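Local structure of pectinesterase 1 (Solanum lycopersicum, 1XG2) at residues A[97-110]-A[122-134]. The protein hydrolyses the methyl esters of pectin in the plant cell wall, releasing methanol, and may prepare the walls of ripening fruit for softening by polygalacturonase. Sequence-based numbering, arbitrary orientation.
Sequences ICIQNTAGPAKDQA and INRCRIDAYQDTL
Strands 98-101 and 126-128, from successive coils of the parallel beta-helix, run side by side, their axes 4.8 Å apart, and their loops continue into the catalytic cleft. Backbone hydrogen bonds alternate in parallel register, Arg126 N to Ile97 O (3.0 Å), Ile99 N to Arg126 O, Asp128 N to Ile99 O and Asn101 N to Asp128 O. Ile99 and Ile127 lie side by side on one face of the sheet, Ile99 CG1 4.1 Å from Ile127 CD1. On the other, a bend at chi3 (48°) lays the Arg126 guanidinium against Cys98, whose SG sits over its face toward the rim, 3.4 Å from Arg126 NH2; that NH2 is hydrogen-bonded to Met62 O. Beyond the strands, Pro105 CD sits over the centre of the Tyr130 ring, 3.7 Å from the centroid, a CH-pi contact. With an alanine at Tyr130, Pro105 would probably lose the ring face it lies on, leaving the 104-107 turn less firmly held. Next, Gln131 stacks its amide on that of Gln109, planes 22° apart, while two waters donate to Gln131 OE1 and tie it to Pro105 O and Asp108 OD1. Ala110 N donates a hydrogen bond to Gln131 O (3.2 Å), and Gln109 CG lies 3.1 Å from Asp132 OD2. Thr79, probably substrate-binding, and Asp153, the predicted nucleophile, lie close to Asp132, the predicted proton donor; with Gln109 and Gln131, probable substrate-binding and transition-state-stabilising residues, they probably form part of the aspartyl-esterase site characteristic of pectinesterases.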
loop_
_atom_site.group_PDB
_atom_site.type_symbol
_atom_site.label_atom_id
_atom_site.label_comp_id
_atom_site.label_asym_id
_atom_site.label_seq_id
_atom_site.Cartn_x
_atom_site.Cartn_y
_atom_site.Cartn_z
ATOM N N ILE A 97 -0.552 9.204 17.550
ATOM C CA ILE A 97 -0.574 10.431 16.757
ATOM C C ILE A 97 -1.734 10.353 15.774
ATOM O O ILE A 97 -2.184 9.273 15.422
ATOM C CB ILE A 97 0.789 10.632 16.043
ATOM C CG1 ILE A 97 0.932 12.068 15.517
ATOM C CG2 ILE A 97 0.974 9.616 14.908
ATOM C CD1 ILE A 97 2.331 12.416 15.113
ATOM N N CYS A 98 -2.223 11.508 15.355
ATOM C CA CYS A 98 -3.266 11.599 14.328
ATOM C C CYS A 98 -2.639 12.146 13.049
ATOM O O CYS A 98 -1.874 13.087 13.106
ATOM C CB CYS A 98 -4.390 12.546 14.785
ATOM S SG CYS A 98 -5.596 12.893 13.471
ATOM N N ILE A 99 -2.932 11.519 11.914
ATOM C CA ILE A 99 -2.614 12.065 10.606
ATOM C C ILE A 99 -3.943 12.337 9.941
ATOM O O ILE A 99 -4.780 11.462 9.855
ATOM C CB ILE A 99 -1.792 11.085 9.741
ATOM C CG1 ILE A 99 -0.562 10.539 10.503
ATOM C CG2 ILE A 99 -1.339 11.773 8.447
ATOM C CD1 ILE A 99 0.363 11.583 11.060
ATOM N N GLN A 100 -4.133 13.559 9.467
ATOM C CA GLN A 100 -5.394 13.920 8.860
ATOM C C GLN A 100 -5.237 14.737 7.593
ATOM O O GLN A 100 -4.249 15.465 7.403
ATOM C CB GLN A 100 -6.291 14.651 9.854
ATOM C CG GLN A 100 -5.758 15.938 10.372
ATOM C CD GLN A 100 -6.860 16.808 11.043
ATOM O OE1 GLN A 100 -6.741 18.025 11.085
ATOM N NE2 GLN A 100 -7.890 16.171 11.581
ATOM N N ASN A 101 -6.230 14.575 6.729
ATOM C CA ASN A 101 -6.393 15.416 5.552
ATOM C C ASN A 101 -7.793 16.032 5.616
ATOM O O ASN A 101 -8.799 15.323 5.633
ATOM C CB ASN A 101 -6.156 14.620 4.270
ATOM C CG ASN A 101 -6.098 15.509 3.039
ATOM O OD1 ASN A 101 -6.917 16.429 2.895
ATOM N ND2 ASN A 101 -5.131 15.273 2.173
ATOM N N THR A 102 -7.844 17.363 5.678
ATOM C CA THR A 102 -9.099 18.101 5.895
ATOM C C THR A 102 -9.750 18.614 4.611
ATOM O O THR A 102 -10.671 19.436 4.666
ATOM C CB THR A 102 -8.848 19.307 6.802
ATOM O OG1 THR A 102 -7.846 20.150 6.220
ATOM C CG2 THR A 102 -8.251 18.872 8.145
ATOM N N ALA A 103 -9.284 18.152 3.462
ATOM C CA ALA A 103 -9.834 18.611 2.181
ATOM C C ALA A 103 -11.345 18.446 2.075
ATOM O O ALA A 103 -12.035 19.334 1.574
ATOM C CB ALA A 103 -9.147 17.917 1.027
ATOM N N GLY A 104 -11.858 17.318 2.547
ATOM C CA GLY A 104 -13.285 17.046 2.532
ATOM C C GLY A 104 -13.727 16.276 1.306
ATOM O O GLY A 104 -12.974 16.142 0.345
ATOM N N PRO A 105 -14.953 15.772 1.333
ATOM C CA PRO A 105 -15.467 14.903 0.269
ATOM C C PRO A 105 -15.556 15.555 -1.122
ATOM O O PRO A 105 -15.343 14.867 -2.136
ATOM C CB PRO A 105 -16.854 14.484 0.778
ATOM C CG PRO A 105 -17.179 15.357 1.897
ATOM C CD PRO A 105 -15.941 16.003 2.397
ATOM N N ALA A 106 -15.828 16.857 -1.176
ATOM C CA ALA A 106 -15.938 17.558 -2.459
ATOM C C ALA A 106 -14.581 17.734 -3.169
ATOM O O ALA A 106 -14.544 18.116 -4.327
ATOM C CB ALA A 106 -16.634 18.918 -2.270
ATOM N N LYS A 107 -13.470 17.437 -2.494
ATOM C CA LYS A 107 -12.146 17.502 -3.140
ATOM C C LYS A 107 -11.649 16.164 -3.700
ATOM O O LYS A 107 -10.503 16.059 -4.157
ATOM C CB LYS A 107 -11.129 18.079 -2.160
ATOM C CG LYS A 107 -11.422 19.539 -1.742
ATOM C CD LYS A 107 -11.323 20.520 -2.916
ATOM C CE LYS A 107 -11.232 21.970 -2.433
ATOM N NZ LYS A 107 -11.177 22.899 -3.558
ATOM N N ASP A 108 -12.507 15.145 -3.649
ATOM C CA ASP A 108 -12.200 13.800 -4.140
ATOM C C ASP A 108 -10.965 13.225 -3.416
ATOM O O ASP A 108 -10.818 13.427 -2.204
ATOM C CB ASP A 108 -12.058 13.791 -5.673
ATOM C CG ASP A 108 -13.342 14.211 -6.376
ATOM O OD1 ASP A 108 -14.420 14.119 -5.764
ATOM O OD2 ASP A 108 -13.352 14.650 -7.537
ATOM N N GLN A 109 -10.088 12.515 -4.125
ATOM C CA GLN A 109 -8.955 11.843 -3.466
ATOM C C GLN A 109 -8.073 12.819 -2.693
ATOM O O GLN A 109 -7.509 13.774 -3.258
ATOM C CB GLN A 109 -8.091 11.073 -4.468
ATOM C CG GLN A 109 -8.842 9.998 -5.237
ATOM C CD GLN A 109 -9.213 10.408 -6.660
ATOM O OE1 GLN A 109 -9.565 11.570 -6.907
ATOM N NE2 GLN A 109 -9.131 9.481 -7.582
ATOM N N ALA A 110 -7.940 12.564 -1.392
ATOM C CA ALA A 110 -7.142 13.407 -0.526
ATOM C C ALA A 110 -6.637 12.554 0.659
ATOM O O ALA A 110 -7.356 12.334 1.622
ATOM C CB ALA A 110 -7.977 14.581 -0.046
ATOM N N ILE A 122 2.019 0.809 12.375
ATOM C CA ILE A 122 1.203 1.957 12.738
ATOM C C ILE A 122 0.418 1.507 13.983
ATOM O O ILE A 122 -0.469 0.668 13.897
ATOM C CB ILE A 122 0.301 2.368 11.543
ATOM C CG1 ILE A 122 1.160 2.870 10.376
ATOM C CG2 ILE A 122 -0.652 3.488 11.920
ATOM C CD1 ILE A 122 1.848 1.788 9.571
ATOM N N ASN A 123 0.759 2.084 15.132
ATOM C CA ASN A 123 0.279 1.653 16.432
ATOM C C ASN A 123 -0.414 2.799 17.165
ATOM O O ASN A 123 0.182 3.837 17.377
ATOM C CB ASN A 123 1.482 1.194 17.251
ATOM C CG ASN A 123 1.094 0.524 18.568
ATOM O OD1 ASN A 123 1.803 0.613 19.568
ATOM N ND2 ASN A 123 -0.067 -0.123 18.569
ATOM N N ARG A 124 -1.661 2.592 17.551
ATOM C CA ARG A 124 -2.421 3.561 18.332
ATOM C C ARG A 124 -2.460 4.923 17.628
ATOM O O ARG A 124 -2.184 5.952 18.244
ATOM C CB ARG A 124 -1.836 3.708 19.738
ATOM C CG ARG A 124 -1.903 2.425 20.569
ATOM C CD ARG A 124 -1.663 2.652 22.057
ATOM N NE ARG A 124 -0.386 3.300 22.332
ATOM C CZ ARG A 124 0.742 2.673 22.678
ATOM N NH1 ARG A 124 0.794 1.355 22.826
ATOM N NH2 ARG A 124 1.831 3.383 22.905
ATOM N N CYS A 125 -2.766 4.904 16.331
ATOM C CA CYS A 125 -2.883 6.121 15.537
ATOM C C CYS A 125 -4.311 6.342 15.111
ATOM O O CYS A 125 -5.079 5.399 15.051
ATOM C CB CYS A 125 -2.003 6.016 14.295
ATOM S SG CYS A 125 -0.260 6.078 14.708
ATOM N N ARG A 126 -4.643 7.592 14.783
ATOM C CA ARG A 126 -5.939 7.959 14.239
ATOM C C ARG A 126 -5.672 8.534 12.838
ATOM O O ARG A 126 -4.988 9.523 12.719
ATOM C CB ARG A 126 -6.597 9.014 15.140
ATOM C CG ARG A 126 -8.048 9.333 14.792
ATOM C CD ARG A 126 -8.809 10.121 15.883
ATOM N NE ARG A 126 -8.020 11.259 16.351
ATOM C CZ ARG A 126 -8.064 12.479 15.848
ATOM N NH1 ARG A 126 -8.886 12.779 14.845
ATOM N NH2 ARG A 126 -7.283 13.413 16.354
ATOM N N ILE A 127 -6.183 7.894 11.794
ATOM C CA ILE A 127 -5.975 8.348 10.421
ATOM C C ILE A 127 -7.321 8.808 9.912
ATOM O O ILE A 127 -8.242 8.032 9.841
ATOM C CB ILE A 127 -5.389 7.216 9.554
ATOM C CG1 ILE A 127 -4.240 6.480 10.290
ATOM C CG2 ILE A 127 -4.923 7.757 8.230
ATOM C CD1 ILE A 127 -3.051 7.328 10.679
ATOM N N ASP A 128 -7.425 10.082 9.546
ATOM C CA ASP A 128 -8.714 10.752 9.379
ATOM C C ASP A 128 -8.747 11.531 8.062
ATOM O O ASP A 128 -7.957 12.434 7.863
ATOM C CB ASP A 128 -8.937 11.689 10.581
ATOM C CG ASP A 128 -10.115 12.647 10.399
ATOM O OD1 ASP A 128 -10.457 13.353 11.372
ATOM O OD2 ASP A 128 -10.746 12.789 9.340
ATOM N N ALA A 129 -9.634 11.123 7.165
ATOM C CA ALA A 129 -9.970 11.875 5.958
ATOM C C ALA A 129 -11.324 11.372 5.418
ATOM O O ALA A 129 -12.133 10.830 6.167
ATOM C CB ALA A 129 -8.868 11.742 4.921
ATOM N N TYR A 130 -11.555 11.543 4.128
ATOM C CA TYR A 130 -12.785 11.100 3.479
ATOM C C TYR A 130 -12.452 10.091 2.388
ATOM O O TYR A 130 -12.330 8.905 2.689
ATOM C CB TYR A 130 -13.584 12.303 2.950
ATOM C CG TYR A 130 -14.256 13.069 4.054
ATOM C CD1 TYR A 130 -13.528 13.948 4.844
ATOM C CD2 TYR A 130 -15.597 12.868 4.355
ATOM C CE1 TYR A 130 -14.124 14.642 5.865
ATOM C CE2 TYR A 130 -16.194 13.551 5.391
ATOM C CZ TYR A 130 -15.452 14.432 6.138
ATOM O OH TYR A 130 -16.034 15.123 7.164
ATOM N N GLN A 131 -12.297 10.535 1.140
ATOM C CA GLN A 131 -11.963 9.620 0.057
ATOM C C GLN A 131 -10.457 9.348 0.076
ATOM O O GLN A 131 -9.671 10.283 0.116
ATOM C CB GLN A 131 -12.411 10.181 -1.310
ATOM C CG GLN A 131 -11.950 9.346 -2.520
ATOM C CD GLN A 131 -12.709 9.664 -3.799
ATOM O OE1 GLN A 131 -13.449 10.658 -3.865
ATOM N NE2 GLN A 131 -12.526 8.831 -4.820
ATOM N N ASP A 132 -10.072 8.068 0.077
ATOM C CA ASP A 132 -8.666 7.643 0.001
ATOM C C ASP A 132 -7.852 8.014 1.256
ATOM O O ASP A 132 -6.684 8.371 1.164
ATOM C CB ASP A 132 -7.957 8.225 -1.224
ATOM C CG ASP A 132 -8.338 7.550 -2.515
ATOM O OD1 ASP A 132 -9.369 6.852 -2.559
ATOM O OD2 ASP A 132 -7.644 7.677 -3.563
ATOM N N THR A 133 -8.462 7.922 2.423
ATOM C CA THR A 133 -7.781 8.266 3.675
ATOM C C THR A 133 -6.390 7.653 3.835
ATOM O O THR A 133 -5.441 8.361 4.146
ATOM C CB THR A 133 -8.645 7.788 4.852
ATOM O OG1 THR A 133 -9.863 8.534 4.890
ATOM C CG2 THR A 133 -7.964 8.083 6.174
ATOM N N LEU A 134 -6.299 6.333 3.629
ATOM C CA LEU A 134 -5.096 5.564 3.934
ATOM C C LEU A 134 -4.610 4.825 2.702
ATOM O O LEU A 134 -5.225 3.853 2.252
ATOM C CB LEU A 134 -5.356 4.572 5.078
ATOM C CG LEU A 134 -4.204 3.623 5.418
ATOM C CD1 LEU A 134 -2.983 4.431 5.835
ATOM C CD2 LEU A 134 -4.595 2.638 6.505
HETATM O O HOH W 1 -10.281 15.175 8.078
HETATM O O HOH W 2 -11.876 13.538 0.147
HETATM O O HOH W 3 -15.057 12.255 -2.163
HETATM O O HOH W 4 -15.217 11.246 -5.805
HETATM O O HOH W 5 -10.018 12.788 1.992
#